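Local coordinates for protein oxidoreductase (Thermotoga maritima, PDB 1ZH8) that probably catalyses the NADP(H)-dependent interconversion of an alcohol and a carbonyl compound, as a member of the GFO/IDH/MocA oxidoreductase family, at residues Glu213-Ala221 / Ala325-Val336; Ser197-Arg208 / Gln315-Ile323. All coordinates share one frame; numbering follows the deposited sequence.

Contact 1 of 2, residues Glu213-Ala221 / Ala325-Val336; sequences EIEWISAVA and ACVRSAGNKVFV
Strand 334-335 pairs antiparallel with strand 214-222 at the end of the large mixed sheet of the GFO/IDH/MocA C-terminal domain, W216 facing F335 and I217 facing V334. A type I' beta turn, S329 to N332, brings the chain out of helix 313-329 and back to this strand. I217 and V334 are the hydrogen-bonded pair: V334 N lies 2.7 Å from I217 O, and I217 N gives the return bond to V334 O at 2.9 Å. V336 N continues the pairing to E215 O. Nearer the turn, A219 N donates to S329 OG over 2.9 Å, and A219 O accepts from G331 N at 2.7 Å. On the W216 face, the extended K333 chain runs over the indole, with CE 3.6 Å from the centroid of its five-membered ring (CH-pi) and NZ 4.4 Å from it, a cation-pi contact. The indole edge meets the F335 face in an offset edge-to-face pair, planes at 64°. I217 works on the reverse face: with CG1 set between backbone N and carbonyl carbon (chi1 60°), that branch packs 3.5 Å from A325 CB while CD1 also reaches V334. A219 CB sits 3.7 Å from C326 CB. Towards the second subunit, S218 OG bonds S218 of that chain and K333 NZ bonds its A330 O. Strand 233-240 flanks strand 214-222 on its other side, where E239 bonds W216 NE1, and helix 313-329 covers the I217 and A219 face.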
loop_
_atom_site.group_PDB
_atom_site.type_symbol
_atom_site.label_atom_id
_atom_site.label_comp_id
_atom_site.label_asym_id
_atom_site.label_seq_id
_atom_site.Cartn_x
_atom_site.Cartn_y
_atom_site.Cartn_z
ATOM N N GLU A 213 8.441 9.722 -13.722
ATOM C CA GLU A 213 8.384 8.362 -14.257
ATOM C C GLU A 213 8.581 7.277 -13.218
ATOM O O GLU A 213 9.353 7.434 -12.258
ATOM C CB GLU A 213 9.455 8.168 -15.340
ATOM C CG GLU A 213 9.495 9.261 -16.420
ATOM C CD GLU A 213 8.262 9.316 -17.320
ATOM O OE1 GLU A 213 7.309 8.525 -17.154
ATOM O OE2 GLU A 213 8.245 10.175 -18.213
ATOM N N ILE A 214 7.911 6.156 -13.447
ATOM C CA ILE A 214 8.006 5.010 -12.562
ATOM C C ILE A 214 9.036 4.005 -13.083
ATOM O O ILE A 214 9.040 3.674 -14.260
ATOM C CB ILE A 214 6.618 4.367 -12.371
ATOM C CG1 ILE A 214 5.714 5.369 -11.653
ATOM C CG2 ILE A 214 6.730 3.128 -11.519
ATOM C CD1 ILE A 214 4.273 5.346 -12.043
ATOM N N GLU A 215 9.908 3.526 -12.196
ATOM C CA GLU A 215 10.963 2.570 -12.566
ATOM C C GLU A 215 10.506 1.116 -12.551
ATOM O O GLU A 215 10.713 0.384 -13.510
ATOM C CB GLU A 215 12.179 2.725 -11.666
ATOM C CG GLU A 215 13.346 1.821 -12.079
ATOM C CD GLU A 215 14.527 1.872 -11.125
ATOM O OE1 GLU A 215 15.175 2.928 -11.062
ATOM O OE2 GLU A 215 14.824 0.852 -10.461
ATOM N N TRP A 216 9.915 0.687 -11.443
ATOM C CA TRP A 216 9.480 -0.692 -11.324
ATOM C C TRP A 216 8.219 -0.754 -10.494
ATOM O O TRP A 216 7.991 0.112 -9.638
ATOM C CB TRP A 216 10.582 -1.586 -10.719
ATOM C CG TRP A 216 10.958 -1.232 -9.309
ATOM C CD1 TRP A 216 12.030 -0.484 -8.912
ATOM C CD2 TRP A 216 10.273 -1.621 -8.097
ATOM N NE1 TRP A 216 12.059 -0.380 -7.535
ATOM C CE2 TRP A 216 10.987 -1.061 -7.015
ATOM C CE3 TRP A 216 9.129 -2.389 -7.824
ATOM C CZ2 TRP A 216 10.584 -1.233 -5.682
ATOM C CZ3 TRP A 216 8.733 -2.555 -6.491
ATOM C CH2 TRP A 216 9.461 -1.984 -5.447
ATOM N N ILE A 217 7.428 -1.791 -10.746
ATOM C CA ILE A 217 6.227 -2.068 -9.986
ATOM C C ILE A 217 6.215 -3.523 -9.600
ATOM O O ILE A 217 6.888 -4.345 -10.225
ATOM C CB ILE A 217 4.964 -1.792 -10.804
ATOM C CG1 ILE A 217 4.948 -2.667 -12.057
ATOM C CG2 ILE A 217 4.931 -0.366 -11.245
ATOM C CD1 ILE A 217 4.390 -4.060 -11.863
ATOM N N SER A 218 5.409 -3.836 -8.590
ATOM C CA SER A 218 5.141 -5.201 -8.172
ATOM C C SER A 218 3.683 -5.141 -7.745
ATOM O O SER A 218 3.322 -4.312 -6.924
ATOM C CB SER A 218 6.066 -5.560 -7.003
ATOM O OG SER A 218 5.706 -6.783 -6.375
ATOM N N ALA A 219 2.818 -5.971 -8.305
ATOM C CA ALA A 219 1.393 -5.782 -8.072
ATOM C C ALA A 219 0.619 -7.071 -8.100
ATOM O O ALA A 219 1.042 -8.049 -8.717
ATOM C CB ALA A 219 0.814 -4.804 -9.108
ATOM N N VAL A 220 -0.539 -7.068 -7.454
ATOM C CA VAL A 220 -1.431 -8.224 -7.513
ATOM C C VAL A 220 -2.832 -7.780 -7.986
ATOM O O VAL A 220 -3.444 -6.889 -7.397
ATOM C CB VAL A 220 -1.437 -9.000 -6.159
ATOM C CG1 VAL A 220 -1.737 -8.069 -5.022
ATOM C CG2 VAL A 220 -2.430 -10.145 -6.165
ATOM N N ALA A 221 -3.298 -8.383 -9.078
ATOM C CA ALA A 221 -4.577 -8.050 -9.706
ATOM C C ALA A 221 -5.556 -9.196 -9.545
ATOM O O ALA A 221 -5.197 -10.351 -9.773
ATOM C CB ALA A 221 -4.372 -7.765 -11.152
ATOM N N ALA A 325 2.040 -3.428 -16.743
ATOM C CA ALA A 325 3.028 -4.024 -15.834
ATOM C C ALA A 325 2.394 -4.617 -14.571
ATOM O O ALA A 325 2.692 -5.754 -14.218
ATOM C CB ALA A 325 4.102 -3.016 -15.466
ATOM N N CYS A 326 1.534 -3.843 -13.905
ATOM C CA CYS A 326 0.757 -4.314 -12.760
ATOM C C CYS A 326 -0.068 -5.565 -13.021
ATOM O O CYS A 326 -0.094 -6.473 -12.203
ATOM C CB CYS A 326 -0.196 -3.226 -12.305
ATOM S SG CYS A 326 0.623 -1.825 -11.551
ATOM N N VAL A 327 -0.760 -5.597 -14.154
ATOM C CA VAL A 327 -1.607 -6.724 -14.541
ATOM C C VAL A 327 -0.789 -7.987 -14.665
ATOM O O VAL A 327 -1.207 -9.049 -14.197
ATOM C CB VAL A 327 -2.371 -6.447 -15.870
ATOM C CG1 VAL A 327 -2.992 -7.721 -16.442
ATOM C CG2 VAL A 327 -3.456 -5.421 -15.642
ATOM N N ARG A 328 0.395 -7.878 -15.254
ATOM C CA ARG A 328 1.187 -9.074 -15.457
ATOM C C ARG A 328 2.191 -9.402 -14.347
ATOM O O ARG A 328 2.748 -10.514 -14.324
ATOM C CB ARG A 328 1.796 -9.102 -16.860
ATOM C CG ARG A 328 2.969 -8.186 -17.110
ATOM C CD ARG A 328 3.107 -8.001 -18.624
ATOM N NE ARG A 328 4.505 -7.943 -19.053
ATOM C CZ ARG A 328 4.908 -7.580 -20.272
ATOM N NH1 ARG A 328 4.023 -7.228 -21.216
ATOM N NH2 ARG A 328 6.210 -7.560 -20.540
ATOM N N SER A 329 2.372 -8.473 -13.397
ATOM C CA SER A 329 3.310 -8.686 -12.287
ATOM C C SER A 329 3.077 -9.963 -11.485
ATOM O O SER A 329 4.026 -10.664 -11.173
ATOM C CB SER A 329 3.337 -7.496 -11.325
ATOM O OG SER A 329 4.046 -7.854 -10.129
ATOM N N ALA A 330 1.829 -10.250 -11.119
ATOM C CA ALA A 330 1.541 -11.358 -10.199
ATOM C C ALA A 330 2.493 -11.310 -8.995
ATOM O O ALA A 330 2.928 -12.355 -8.477
ATOM C CB ALA A 330 1.633 -12.711 -10.910
ATOM N N GLY A 331 2.817 -10.085 -8.574
ATOM C CA GLY A 331 3.669 -9.857 -7.425
ATOM C C GLY A 331 5.145 -9.842 -7.740
ATOM O O GLY A 331 5.964 -9.555 -6.873
ATOM N N ASN A 332 5.494 -10.162 -8.975
ATOM C CA ASN A 332 6.883 -10.093 -9.400
ATOM C C ASN A 332 7.280 -8.677 -9.811
ATOM O O ASN A 332 6.452 -7.887 -10.293
ATOM C CB ASN A 332 7.139 -11.074 -10.548
ATOM C CG ASN A 332 7.101 -12.514 -10.088
ATOM O OD1 ASN A 332 7.943 -12.955 -9.306
ATOM N ND2 ASN A 332 6.119 -13.254 -10.562
ATOM N N LYS A 333 8.556 -8.366 -9.639
ATOM C CA LYS A 333 9.050 -7.036 -9.944
ATOM C C LYS A 333 9.064 -6.863 -11.455
ATOM O O LYS A 333 9.591 -7.696 -12.169
ATOM C CB LYS A 333 10.433 -6.871 -9.335
ATOM C CG LYS A 333 11.003 -5.489 -9.352
ATOM C CD LYS A 333 12.444 -5.558 -8.852
ATOM C CE LYS A 333 12.928 -4.184 -8.490
ATOM N NZ LYS A 333 14.158 -4.250 -7.656
ATOM N N VAL A 334 8.421 -5.815 -11.950
ATOM C CA VAL A 334 8.460 -5.541 -13.372
ATOM C C VAL A 334 9.039 -4.149 -13.587
ATOM O O VAL A 334 8.537 -3.177 -13.035
ATOM C CB VAL A 334 7.067 -5.599 -14.016
ATOM C CG1 VAL A 334 7.171 -5.296 -15.530
ATOM C CG2 VAL A 334 6.390 -6.951 -13.749
ATOM N N PHE A 335 10.110 -4.067 -14.366
ATOM C CA PHE A 335 10.692 -2.792 -14.751
ATOM C C PHE A 335 9.905 -2.257 -15.950
ATOM O O PHE A 335 9.910 -2.847 -17.046
ATOM C CB PHE A 335 12.169 -2.968 -15.103
ATOM C CG PHE A 335 13.052 -3.245 -13.908
ATOM C CD1 PHE A 335 13.616 -2.197 -13.183
ATOM C CD2 PHE A 335 13.323 -4.553 -13.511
ATOM C CE1 PHE A 335 14.432 -2.441 -12.092
ATOM C CE2 PHE A 335 14.140 -4.801 -12.396
ATOM C CZ PHE A 335 14.701 -3.728 -11.689
ATOM N N VAL A 336 9.229 -1.135 -15.731
ATOM C CA VAL A 336 8.304 -0.570 -16.708
ATOM C C VAL A 336 8.936 -0.294 -18.069
ATOM O O VAL A 336 8.335 -0.583 -19.095
ATOM C CB VAL A 336 7.617 0.700 -16.171
ATOM C CG1 VAL A 336 6.628 1.234 -17.201
ATOM C CG2 VAL A 336 6.883 0.384 -14.875
#

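Contact 2 of 2, residues Ser197-Arg208 / Gln315-Ile323; sequences SDGGVHHAAAMR and QALKDLAFI. With NAP (NADP nicotinamide-adenine-dinucleotide phosphate), chain D.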
loop_
_atom_site.group_PDB
_atom_site.type_symbol
_atom_site.label_atom_id
_atom_site.label_comp_id
_atom_site.label_asym_id
_atom_site.label_seq_id
_atom_site.Cartn_x
_atom_site.Cartn_y
_atom_site.Cartn_z
ATOM N N SER A 197 -7.230 -1.089 -16.830
ATOM C CA SER A 197 -6.688 -0.147 -17.814
ATOM C C SER A 197 -7.632 1.021 -18.063
ATOM O O SER A 197 -7.202 2.160 -18.198
ATOM C CB SER A 197 -6.472 -0.841 -19.154
ATOM O OG SER A 197 -5.261 -1.543 -19.169
ATOM N N ASP A 198 -8.920 0.717 -18.130
ATOM C CA ASP A 198 -9.934 1.699 -18.450
ATOM C C ASP A 198 -9.827 2.919 -17.516
ATOM O O ASP A 198 -9.679 4.046 -17.994
ATOM C CB ASP A 198 -11.323 1.030 -18.428
ATOM C CG ASP A 198 -12.459 1.999 -18.678
ATOM O OD1 ASP A 198 -12.233 3.089 -19.246
ATOM O OD2 ASP A 198 -13.596 1.661 -18.290
ATOM N N GLY A 199 -9.853 2.685 -16.206
ATOM C CA GLY A 199 -9.694 3.752 -15.239
ATOM C C GLY A 199 -8.261 3.944 -14.785
ATOM O O GLY A 199 -7.908 5.008 -14.298
ATOM N N GLY A 200 -7.423 2.921 -14.937
ATOM C CA GLY A 200 -6.038 2.986 -14.439
ATOM C C GLY A 200 -5.136 3.995 -15.139
ATOM O O GLY A 200 -4.325 4.682 -14.472
ATOM N N VAL A 201 -5.265 4.114 -16.467
ATOM C CA VAL A 201 -4.495 5.127 -17.191
ATOM C C VAL A 201 -4.655 6.558 -16.583
ATOM O O VAL A 201 -3.685 7.294 -16.461
ATOM C CB VAL A 201 -4.691 5.045 -18.731
ATOM C CG1 VAL A 201 -4.184 3.693 -19.230
ATOM C CG2 VAL A 201 -6.164 5.264 -19.143
ATOM N N HIS A 202 -5.861 6.914 -16.142
ATOM C CA HIS A 202 -6.063 8.185 -15.420
ATOM C C HIS A 202 -5.144 8.318 -14.212
ATOM O O HIS A 202 -4.434 9.326 -14.053
ATOM C CB HIS A 202 -7.503 8.321 -14.922
ATOM C CG HIS A 202 -8.500 8.456 -16.017
ATOM N ND1 HIS A 202 -8.435 9.460 -16.961
ATOM C CD2 HIS A 202 -9.590 7.718 -16.323
ATOM C CE1 HIS A 202 -9.446 9.332 -17.802
ATOM N NE2 HIS A 202 -10.161 8.281 -17.438
ATOM N N HIS A 203 -5.161 7.297 -13.362
ATOM C CA HIS A 203 -4.346 7.310 -12.162
ATOM C C HIS A 203 -2.827 7.344 -12.461
ATOM O O HIS A 203 -2.078 8.089 -11.811
ATOM C CB HIS A 203 -4.777 6.167 -11.242
ATOM C CG HIS A 203 -6.274 6.003 -11.161
ATOM N ND1 HIS A 203 -6.899 4.776 -11.257
ATOM C CD2 HIS A 203 -7.270 6.921 -11.069
ATOM C CE1 HIS A 203 -8.210 4.942 -11.196
ATOM N NE2 HIS A 203 -8.463 6.233 -11.078
ATOM N N ALA A 204 -2.367 6.594 -13.460
ATOM C CA ALA A 204 -0.956 6.645 -13.835
ATOM C C ALA A 204 -0.608 8.040 -14.349
ATOM O O ALA A 204 0.469 8.596 -14.039
ATOM C CB ALA A 204 -0.641 5.584 -14.898
ATOM N N ALA A 205 -1.527 8.622 -15.126
ATOM C CA ALA A 205 -1.296 9.951 -15.649
ATOM C C ALA A 205 -1.025 10.917 -14.484
ATOM O O ALA A 205 -0.005 11.635 -14.471
ATOM C CB ALA A 205 -2.463 10.404 -16.503
ATOM N N ALA A 206 -1.889 10.862 -13.473
ATOM C CA ALA A 206 -1.763 11.760 -12.326
ATOM C C ALA A 206 -0.479 11.533 -11.539
ATOM O O ALA A 206 0.226 12.484 -11.208
ATOM C CB ALA A 206 -2.981 11.671 -11.422
HETATM N N MSE A 207 -0.153 10.278 -11.257
HETATM C CA MSE A 207 1.049 9.987 -10.467
HETATM C C MSE A 207 2.311 10.437 -11.221
HETATM O O MSE A 207 3.256 10.974 -10.612
HETATM C CB MSE A 207 1.098 8.505 -10.125
HETATM C CG MSE A 207 -0.083 8.094 -9.266
HETATM SE SE MSE A 207 -0.037 6.239 -8.683
HETATM C CE MSE A 207 -1.046 5.379 -10.154
ATOM N N ARG A 208 2.321 10.237 -12.542
ATOM C CA ARG A 208 3.469 10.657 -13.338
ATOM C C ARG A 208 3.568 12.185 -13.398
ATOM O O ARG A 208 4.668 12.745 -13.411
ATOM C CB ARG A 208 3.457 10.046 -14.751
ATOM C CG ARG A 208 3.524 8.504 -14.791
ATOM C CD ARG A 208 3.448 7.962 -16.238
ATOM N NE ARG A 208 4.350 8.678 -17.139
ATOM C CZ ARG A 208 3.954 9.542 -18.073
ATOM N NH1 ARG A 208 2.669 9.777 -18.256
ATOM N NH2 ARG A 208 4.845 10.173 -18.834
ATOM N N GLN A 315 3.103 9.836 -23.921
ATOM C CA GLN A 315 2.642 9.960 -22.523
ATOM C C GLN A 315 1.580 8.919 -22.204
ATOM O O GLN A 315 1.589 8.309 -21.124
ATOM C CB GLN A 315 2.079 11.362 -22.243
ATOM C CG GLN A 315 3.123 12.486 -22.167
ATOM C CD GLN A 315 4.055 12.286 -20.997
ATOM O OE1 GLN A 315 3.608 12.122 -19.858
ATOM N NE2 GLN A 315 5.367 12.246 -21.274
ATOM N N ALA A 316 0.670 8.709 -23.153
ATOM C CA ALA A 316 -0.462 7.822 -22.914
ATOM C C ALA A 316 0.051 6.399 -22.911
ATOM O O ALA A 316 -0.437 5.548 -22.161
ATOM C CB ALA A 316 -1.519 7.998 -23.978
ATOM N N LEU A 317 1.061 6.148 -23.740
ATOM C CA LEU A 317 1.626 4.822 -23.813
ATOM C C LEU A 317 2.275 4.495 -22.464
ATOM O O LEU A 317 2.108 3.395 -21.937
ATOM C CB LEU A 317 2.604 4.706 -24.981
ATOM C CG LEU A 317 3.074 3.264 -25.222
ATOM C CD1 LEU A 317 1.938 2.410 -25.701
ATOM C CD2 LEU A 317 4.254 3.192 -26.206
ATOM N N LYS A 318 2.979 5.473 -21.898
ATOM C CA LYS A 318 3.562 5.310 -20.560
ATOM C C LYS A 318 2.503 5.081 -19.478
ATOM O O LYS A 318 2.725 4.300 -18.560
ATOM C CB LYS A 318 4.473 6.489 -20.195
ATOM C CG LYS A 318 5.740 6.572 -21.054
ATOM C CD LYS A 318 6.453 7.928 -20.896
ATOM C CE LYS A 318 7.818 7.874 -21.606
ATOM N NZ LYS A 318 8.635 9.093 -21.419
ATOM N N ASP A 319 1.344 5.732 -19.593
ATOM C CA ASP A 319 0.276 5.457 -18.646
ATOM C C ASP A 319 -0.152 3.988 -18.743
ATOM O O ASP A 319 -0.320 3.297 -17.721
ATOM C CB ASP A 319 -0.946 6.337 -18.889
ATOM C CG ASP A 319 -0.656 7.817 -18.782
ATOM O OD1 ASP A 319 0.237 8.216 -18.005
ATOM O OD2 ASP A 319 -1.357 8.583 -19.486
ATOM N N LEU A 320 -0.319 3.522 -19.977
ATOM C CA LEU A 320 -0.827 2.194 -20.197
ATOM C C LEU A 320 0.208 1.179 -19.701
ATOM O O LEU A 320 -0.147 0.258 -18.988
ATOM C CB LEU A 320 -1.197 2.000 -21.670
ATOM C CG LEU A 320 -1.822 0.666 -22.070
ATOM C CD1 LEU A 320 -3.010 0.326 -21.193
ATOM C CD2 LEU A 320 -2.274 0.742 -23.505
ATOM N N ALA A 321 1.480 1.399 -20.029
ATOM C CA ALA A 321 2.596 0.556 -19.568
ATOM C C ALA A 321 2.628 0.308 -18.045
ATOM O O ALA A 321 2.871 -0.822 -17.605
ATOM C CB ALA A 321 3.932 1.137 -20.038
ATOM N N PHE A 322 2.390 1.354 -17.254
ATOM C CA PHE A 322 2.278 1.198 -15.811
ATOM C C PHE A 322 1.212 0.151 -15.458
ATOM O O PHE A 322 1.484 -0.790 -14.709
ATOM C CB PHE A 322 1.969 2.544 -15.116
ATOM C CG PHE A 322 1.641 2.406 -13.647
ATOM C CD1 PHE A 322 2.653 2.428 -12.688
ATOM C CD2 PHE A 322 0.328 2.234 -13.225
ATOM C CE1 PHE A 322 2.370 2.297 -11.329
ATOM C CE2 PHE A 322 0.025 2.090 -11.864
ATOM C CZ PHE A 322 1.052 2.126 -10.916
ATOM N N ILE A 323 0.008 0.303 -16.013
ATOM C CA ILE A 323 -1.075 -0.639 -15.730
ATOM C C ILE A 323 -0.772 -2.020 -16.292
ATOM O O ILE A 323 -0.901 -3.023 -15.580
ATOM C CB ILE A 323 -2.437 -0.132 -16.249
ATOM C CG1 ILE A 323 -2.807 1.194 -15.558
ATOM C CG2 ILE A 323 -3.526 -1.169 -16.010
ATOM C CD1 ILE A 323 -2.958 1.068 -14.086
HETATM P PA NAP D . -19.825 3.674 -25.212
HETATM O O1A NAP D . -20.982 4.328 -24.547
HETATM O O2A NAP D . -20.037 2.245 -25.492
HETATM O O5B NAP D . -19.458 4.522 -26.523
HETATM C C5B NAP D . -18.903 3.885 -27.651
HETATM C C4B NAP D . -19.621 4.407 -28.880
HETATM O O4B NAP D . -18.955 3.972 -30.059
HETATM C C3B NAP D . -21.048 3.881 -28.973
HETATM O O3B NAP D . -21.791 4.932 -29.519
HETATM C C2B NAP D . -20.888 2.749 -29.974
HETATM O O2B NAP D . -21.975 2.153 -30.672
HETATM C C1B NAP D . -19.907 3.386 -30.934
HETATM N N9A NAP D . -19.287 2.383 -31.796
HETATM C C8A NAP D . -18.994 1.071 -31.498
HETATM N N7A NAP D . -18.411 0.515 -32.583
HETATM C C5A NAP D . -18.338 1.455 -33.562
HETATM C C6A NAP D . -17.849 1.440 -34.863
HETATM N N6A NAP D . -17.338 0.335 -35.379
HETATM N N1A NAP D . -17.893 2.576 -35.627
HETATM C C2A NAP D . -18.440 3.725 -35.108
HETATM N N3A NAP D . -18.933 3.747 -33.828
HETATM C C4A NAP D . -18.879 2.632 -33.072
HETATM O O3 NAP D . -18.545 3.808 -24.265
HETATM P PN NAP D . -17.969 5.204 -23.715
HETATM O O1N NAP D . -18.541 6.417 -24.381
HETATM O O2N NAP D . -18.023 4.977 -22.277
HETATM O O5D NAP D . -16.411 5.175 -24.125
HETATM C C5D NAP D . -15.917 5.534 -25.404
HETATM C C4D NAP D . -14.473 6.007 -25.259
HETATM O O4D NAP D . -14.435 7.084 -24.330
HETATM C C3D NAP D . -13.583 4.901 -24.684
HETATM O O3D NAP D . -12.329 4.883 -25.324
HETATM C C2D NAP D . -13.397 5.265 -23.231
HETATM O O2D NAP D . -12.158 4.827 -22.712
HETATM C C1D NAP D . -13.525 6.781 -23.278
HETATM N N1N NAP D . -13.991 7.303 -21.996
HETATM C C2N NAP D . -13.203 8.211 -21.348
HETATM C C3N NAP D . -13.591 8.738 -20.113
HETATM C C7N NAP D . -12.841 9.899 -19.507
HETATM O O7N NAP D . -13.282 10.342 -18.246
HETATM N N7N NAP D . -11.809 10.485 -20.143
HETATM C C4N NAP D . -14.807 8.329 -19.548
HETATM C C5N NAP D . -15.617 7.408 -20.225
HETATM C C6N NAP D . -15.195 6.897 -21.457
HETATM P P2B NAP D . -23.490 2.626 -30.944
HETATM O O1X NAP D . -23.579 3.530 -32.155
HETATM O O2X NAP D . -24.051 3.375 -29.757
HETATM O O3X NAP D . -24.239 1.334 -31.184
#
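This is a buried helix-helix contact close to the middle of the chain: segments 197-208 and 315-323, of helices 195-211 and 313-329, cross at 113° with axes 8.2 Å apart. D319 is the knob, its side chain seated in a hole formed by V201, A204, A205 and R208. The helices come together over small residues: G200 CA lies 3.6 Å from I323 CD1, and A204 CB stands 3.9 Å from F322 CD2. V201 CG1 leans on L320, and the bent chain of selenomethionine M207 brings its CE 3.9 Å from F322 CE2. At the other end the bend of R208 at chi3 (47°) lays one guanidinium face against K318 CB, which sits over its centre. NH1 of R208 makes a salt bridge to D319 OD1 at 2.9 Å, meeting it from above the carboxylate plane, with the two planar groups turned 59° apart. NH2 of R208 donates to Q315 OE1, at a modelled length too short to be read closely. The opposite side of helix 195-211 looks onto NADP: the H202 ring presents its edge to the carboxamide, CE1 3.5 Å from N7N, and D198, near the ribose, is bridged to K113 and R186. With OD2 of D319 held by R143, the buried acid has a basic partner at each oxygen, which probably keeps it ionised and ties the cofactor-lining helix to 313-329.

Both contacts use helix 313-329, whose middle meets helix 195-211 in contact 2 and whose end turns into the strand of contact 1. Helix 195-211 runs directly into strand 214-222, so the same two chain regions meet twice. Contact 2 is buried near the centre of the chain, on a helix whose other side lines the cofactor pocket; contact 1 lies about 20 Å from that centre (centre to centre), partly buried, beside the second subunit. Main-chain bonds, apolar packing of I217 and a lysine-aromatic cluster make the outer contact, whereas knob packing and a salt-bridge network hold the inner one. F322 joins them by packing on I214 and I217, and E213 by its salt bridge to R208.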